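Local structure of peptide amidase (Stenotrophomonas maltophilia, 1M22) at residues 13-27 with 69-81. The protein probably hydrolyses amide bonds, as a peptide amidase of the amidase signature family. Residues are numbered along the deposited sequence; the frame is centred on the assembly and turned at random.
Sequences VADLQARMTAGELDS and RRDGRLRGPLHGI
Helix 13-21 lies against the loop that leads from helix 58-70 to strand 82-86 of the mixed sheet, with Gln-17 nearest Pro-77 and Ser-27 nearest Gly-80 along the backbones. That loop makes two overlapping beta turns, type I from Gly-76 to His-79 and type II from Leu-78 to Ile-81; the amide nitrogen of Gln-17 bonds into these turns, while its oxygen turns to Arg-69 in the last turn of helix 58-70. Gln-17 NE2 gives one hydrogen to His-79 O (3.0 Å, 162°), near the amide plane, and the other to Pro-77 O, which it meets from above the carbonyl plane. Gln-17 OE1 takes a 2.8 Å bond from Arg-69 NH2, amide and guanidinium lying nearly coplanar. Arg-69 gets there by a bend at chi3 (-66°), and its guanidinium is sandwiched: Met-20 CB sits over the centre of one face, Leu-74 CD2 above the other, offset toward the rim. Arg-69 NH1 makes a weak bond to Thr-21 OG1. Deeper in, Ile-81 CD1 packs on Met-20 CE (3.6 Å) and Leu-16 CB, while Val-13 CG1 touches Leu-78 CD2. At the start of helix 27-43, Ser-27 OG, anti to its own backbone N (chi1 -170°), donates to Gly-80 O at 2.8 Å.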
loop_
_atom_site.group_PDB
_atom_site.type_symbol
_atom_site.label_atom_id
_atom_site.label_comp_id
_atom_site.label_asym_id
_atom_site.label_seq_id
_atom_site.Cartn_x
_atom_site.Cartn_y
_atom_site.Cartn_z
ATOM N N VAL A 13 -1.250 3.816 17.098
ATOM C CA VAL A 13 -2.404 2.982 17.391
ATOM C C VAL A 13 -2.407 2.522 18.847
ATOM O O VAL A 13 -3.434 2.591 19.522
ATOM C CB VAL A 13 -2.429 1.740 16.467
ATOM C CG1 VAL A 13 -3.512 0.770 16.910
ATOM C CG2 VAL A 13 -2.670 2.178 15.026
ATOM N N ALA A 14 -1.258 2.063 19.334
ATOM C CA ALA A 14 -1.159 1.584 20.709
ATOM C C ALA A 14 -1.469 2.686 21.714
ATOM O O ALA A 14 -2.034 2.425 22.775
ATOM C CB ALA A 14 0.229 1.019 20.967
ATOM N N ASP A 15 -1.092 3.916 21.387
ATOM C CA ASP A 15 -1.350 5.035 22.284
ATOM C C ASP A 15 -2.829 5.405 22.262
ATOM O O ASP A 15 -3.418 5.680 23.306
ATOM C CB ASP A 15 -0.483 6.237 21.902
ATOM C CG ASP A 15 0.983 6.015 22.220
ATOM O OD1 ASP A 15 1.306 5.791 23.406
ATOM O OD2 ASP A 15 1.813 6.059 21.288
ATOM N N LEU A 16 -3.436 5.411 21.079
ATOM C CA LEU A 16 -4.858 5.720 20.975
ATOM C C LEU A 16 -5.631 4.656 21.750
ATOM O O LEU A 16 -6.594 4.963 22.458
ATOM C CB LEU A 16 -5.302 5.723 19.508
ATOM C CG LEU A 16 -4.754 6.860 18.640
ATOM C CD1 LEU A 16 -5.126 6.614 17.183
ATOM C CD2 LEU A 16 -5.300 8.206 19.118
ATOM N N GLN A 17 -5.199 3.405 21.620
ATOM C CA GLN A 17 -5.847 2.301 22.317
ATOM C C GLN A 17 -5.692 2.464 23.828
ATOM O O GLN A 17 -6.635 2.233 24.582
ATOM C CB GLN A 17 -5.252 0.963 21.864
ATOM C CG GLN A 17 -5.974 -0.259 22.426
ATOM C CD GLN A 17 -7.457 -0.239 22.125
ATOM O OE1 GLN A 17 -8.288 -0.170 23.031
ATOM N NE2 GLN A 17 -7.799 -0.292 20.846
ATOM N N ALA A 18 -4.505 2.869 24.267
ATOM C CA ALA A 18 -4.257 3.072 25.690
ATOM C C ALA A 18 -5.170 4.173 26.224
ATOM O O ALA A 18 -5.715 4.058 27.323
ATOM C CB ALA A 18 -2.798 3.444 25.923
ATOM N N ARG A 19 -5.335 5.242 25.452
ATOM C CA ARG A 19 -6.190 6.349 25.869
ATOM C C ARG A 19 -7.644 5.910 26.013
ATOM O O ARG A 19 -8.314 6.273 26.980
ATOM C CB ARG A 19 -6.106 7.504 24.871
ATOM C CG ARG A 19 -4.734 8.136 24.755
ATOM C CD ARG A 19 -4.767 9.313 23.794
ATOM N NE ARG A 19 -3.441 9.870 23.545
ATOM C CZ ARG A 19 -3.219 10.971 22.834
ATOM N NH1 ARG A 19 -4.235 11.638 22.303
ATOM N NH2 ARG A 19 -1.979 11.404 22.652
ATOM N N MET A 20 -8.136 5.132 25.051
ATOM C CA MET A 20 -9.513 4.660 25.109
ATOM C C MET A 20 -9.689 3.678 26.261
ATOM O O MET A 20 -10.709 3.689 26.947
ATOM C CB MET A 20 -9.913 3.993 23.786
ATOM C CG MET A 20 -10.011 4.961 22.608
ATOM S SD MET A 20 -10.742 4.238 21.111
ATOM C CE MET A 20 -9.338 3.361 20.424
ATOM N N THR A 21 -8.684 2.838 26.482
ATOM C CA THR A 21 -8.732 1.850 27.553
ATOM C C THR A 21 -8.690 2.514 28.931
ATOM O O THR A 21 -9.187 1.957 29.911
ATOM C CB THR A 21 -7.568 0.843 27.409
ATOM O OG1 THR A 21 -7.688 0.170 26.148
ATOM C CG2 THR A 21 -7.596 -0.191 28.529
ATOM N N ALA A 22 -8.111 3.710 28.998
ATOM C CA ALA A 22 -8.018 4.447 30.255
ATOM C C ALA A 22 -9.247 5.330 30.456
ATOM O O ALA A 22 -9.370 6.014 31.473
ATOM C CB ALA A 22 -6.757 5.296 30.270
ATOM N N GLY A 23 -10.148 5.317 29.477
ATOM C CA GLY A 23 -11.361 6.110 29.564
ATOM C C GLY A 23 -11.188 7.593 29.289
ATOM O O GLY A 23 -12.058 8.394 29.631
ATOM N N GLU A 24 -10.074 7.967 28.670
ATOM C CA GLU A 24 -9.819 9.370 28.365
ATOM C C GLU A 24 -10.182 9.717 26.928
ATOM O O GLU A 24 -10.082 10.871 26.511
ATOM C CB GLU A 24 -8.348 9.711 28.612
ATOM C CG GLU A 24 -7.921 9.596 30.062
ATOM C CD GLU A 24 -6.552 10.192 30.312
ATOM O OE1 GLU A 24 -6.392 11.415 30.106
ATOM O OE2 GLU A 24 -5.637 9.442 30.711
ATOM N N LEU A 25 -10.613 8.710 26.178
ATOM C CA LEU A 25 -10.987 8.890 24.782
ATOM C C LEU A 25 -11.908 7.754 24.368
ATOM O O LEU A 25 -11.797 6.643 24.882
ATOM C CB LEU A 25 -9.733 8.864 23.894
ATOM C CG LEU A 25 -9.904 8.926 22.371
ATOM C CD1 LEU A 25 -10.453 10.285 21.972
ATOM C CD2 LEU A 25 -8.563 8.681 21.695
ATOM N N ASP A 26 -12.841 8.033 23.469
ATOM C CA ASP A 26 -13.707 6.973 22.973
ATOM C C ASP A 26 -13.680 6.989 21.454
ATOM O O ASP A 26 -13.247 7.966 20.834
ATOM C CB ASP A 26 -15.143 7.093 23.495
ATOM C CG ASP A 26 -15.744 8.449 23.266
ATOM O OD1 ASP A 26 -15.507 9.049 22.198
ATOM O OD2 ASP A 26 -16.480 8.909 24.163
ATOM N N SER A 27 -14.136 5.899 20.856
ATOM C CA SER A 27 -14.122 5.776 19.410
ATOM C C SER A 27 -14.934 6.840 18.681
ATOM O O SER A 27 -14.506 7.332 17.637
ATOM C CB SER A 27 -14.601 4.386 19.001
ATOM O OG SER A 27 -14.379 4.177 17.615
ATOM N N ARG A 69 -17.120 -1.672 24.565
ATOM C CA ARG A 69 -16.068 -1.373 25.529
ATOM C C ARG A 69 -16.672 -1.162 26.916
ATOM O O ARG A 69 -16.186 -1.715 27.902
ATOM C CB ARG A 69 -15.286 -0.126 25.109
ATOM C CG ARG A 69 -14.122 0.215 26.036
ATOM C CD ARG A 69 -13.391 1.474 25.587
ATOM N NE ARG A 69 -12.718 1.310 24.300
ATOM C CZ ARG A 69 -11.530 0.733 24.136
ATOM N NH1 ARG A 69 -10.861 0.255 25.177
ATOM N NH2 ARG A 69 -11.006 0.641 22.923
ATOM N N ARG A 70 -17.737 -0.367 26.989
ATOM C CA ARG A 70 -18.388 -0.102 28.268
ATOM C C ARG A 70 -18.978 -1.385 28.851
ATOM O O ARG A 70 -19.169 -1.493 30.063
ATOM C CB ARG A 70 -19.488 0.956 28.103
ATOM C CG ARG A 70 -18.994 2.291 27.541
ATOM C CD ARG A 70 -19.929 3.446 27.901
ATOM N NE ARG A 70 -21.262 3.314 27.319
ATOM C CZ ARG A 70 -21.556 3.545 26.042
ATOM N NH1 ARG A 70 -20.610 3.926 25.197
ATOM N NH2 ARG A 70 -22.801 3.394 25.610
ATOM N N ASP A 71 -19.251 -2.358 27.986
ATOM C CA ASP A 71 -19.817 -3.638 28.407
ATOM C C ASP A 71 -18.718 -4.649 28.730
ATOM O O ASP A 71 -19.000 -5.769 29.160
ATOM C CB ASP A 71 -20.723 -4.195 27.304
ATOM C CG ASP A 71 -21.544 -5.382 27.767
ATOM O OD1 ASP A 71 -22.288 -5.243 28.762
ATOM O OD2 ASP A 71 -21.452 -6.453 27.135
ATOM N N GLY A 72 -17.469 -4.249 28.517
ATOM C CA GLY A 72 -16.347 -5.129 28.797
ATOM C C GLY A 72 -16.124 -6.206 27.752
ATOM O O GLY A 72 -15.645 -7.295 28.071
ATOM N N ARG A 73 -16.461 -5.908 26.501
ATOM C CA ARG A 73 -16.292 -6.867 25.416
ATOM C C ARG A 73 -15.348 -6.342 24.337
ATOM O O ARG A 73 -15.766 -6.069 23.209
ATOM C CB ARG A 73 -17.651 -7.204 24.797
ATOM C CG ARG A 73 -18.630 -7.837 25.777
ATOM C CD ARG A 73 -19.956 -8.166 25.111
ATOM N NE ARG A 73 -20.906 -8.750 26.053
ATOM C CZ ARG A 73 -22.146 -9.114 25.739
ATOM N NH1 ARG A 73 -22.594 -8.956 24.501
ATOM N NH2 ARG A 73 -22.941 -9.633 26.665
ATOM N N LEU A 74 -14.073 -6.210 24.689
ATOM C CA LEU A 74 -13.062 -5.714 23.761
ATOM C C LEU A 74 -12.657 -6.763 22.730
ATOM O O LEU A 74 -12.589 -7.957 23.030
ATOM C CB LEU A 74 -11.831 -5.241 24.535
ATOM C CG LEU A 74 -12.071 -4.026 25.435
ATOM C CD1 LEU A 74 -10.821 -3.734 26.245
ATOM C CD2 LEU A 74 -12.454 -2.823 24.584
ATOM N N ARG A 75 -12.369 -6.305 21.516
ATOM C CA ARG A 75 -11.999 -7.191 20.418
ATOM C C ARG A 75 -10.500 -7.330 20.175
ATOM O O ARG A 75 -10.071 -8.229 19.452
ATOM C CB ARG A 75 -12.680 -6.714 19.136
ATOM C CG ARG A 75 -14.192 -6.842 19.172
ATOM C CD ARG A 75 -14.844 -5.934 18.147
ATOM N NE ARG A 75 -16.295 -6.082 18.134
ATOM C CZ ARG A 75 -16.938 -7.072 17.529
ATOM N NH1 ARG A 75 -16.257 -8.007 16.877
ATOM N NH2 ARG A 75 -18.263 -7.131 17.577
ATOM N N GLY A 76 -9.708 -6.444 20.766
ATOM C CA GLY A 76 -8.273 -6.517 20.575
ATOM C C GLY A 76 -7.613 -5.161 20.420
ATOM O O GLY A 76 -8.243 -4.127 20.652
ATOM N N PRO A 77 -6.336 -5.134 20.008
ATOM C CA PRO A 77 -5.545 -3.914 19.815
ATOM C C PRO A 77 -6.153 -2.841 18.915
ATOM O O PRO A 77 -5.844 -1.659 19.067
ATOM C CB PRO A 77 -4.229 -4.442 19.247
ATOM C CG PRO A 77 -4.129 -5.810 19.835
ATOM C CD PRO A 77 -5.531 -6.329 19.693
ATOM N N LEU A 78 -7.006 -3.243 17.978
ATOM C CA LEU A 78 -7.611 -2.283 17.059
ATOM C C LEU A 78 -9.039 -1.871 17.408
ATOM O O LEU A 78 -9.696 -1.186 16.623
ATOM C CB LEU A 78 -7.596 -2.838 15.629
ATOM C CG LEU A 78 -6.245 -3.187 14.995
ATOM C CD1 LEU A 78 -6.464 -3.614 13.553
ATOM C CD2 LEU A 78 -5.310 -1.991 15.048
ATOM N N HIS A 79 -9.514 -2.266 18.584
ATOM C CA HIS A 79 -10.875 -1.937 18.993
ATOM C C HIS A 79 -11.127 -0.431 19.008
ATOM O O HIS A 79 -10.523 0.303 19.794
ATOM C CB HIS A 79 -11.161 -2.519 20.379
ATOM C CG HIS A 79 -12.611 -2.506 20.748
ATOM N ND1 HIS A 79 -13.383 -3.648 20.763
ATOM C CD2 HIS A 79 -13.438 -1.490 21.092
ATOM C CE1 HIS A 79 -14.621 -3.337 21.102
ATOM N NE2 HIS A 79 -14.682 -2.033 21.307
ATOM N N GLY A 80 -12.023 0.021 18.134
ATOM C CA GLY A 80 -12.359 1.434 18.064
ATOM C C GLY A 80 -11.445 2.310 17.220
ATOM O O GLY A 80 -11.656 3.517 17.145
ATOM N N ILE A 81 -10.442 1.715 16.580
ATOM C CA ILE A 81 -9.493 2.463 15.751
ATOM C C ILE A 81 -10.044 2.738 14.348
ATOM O O ILE A 81 -10.378 1.808 13.620
ATOM C CB ILE A 81 -8.161 1.684 15.620
ATOM C CG1 ILE A 81 -7.519 1.515 16.999
ATOM C CG2 ILE A 81 -7.221 2.401 14.658
ATOM C CD1 ILE A 81 -7.080 2.810 17.654
#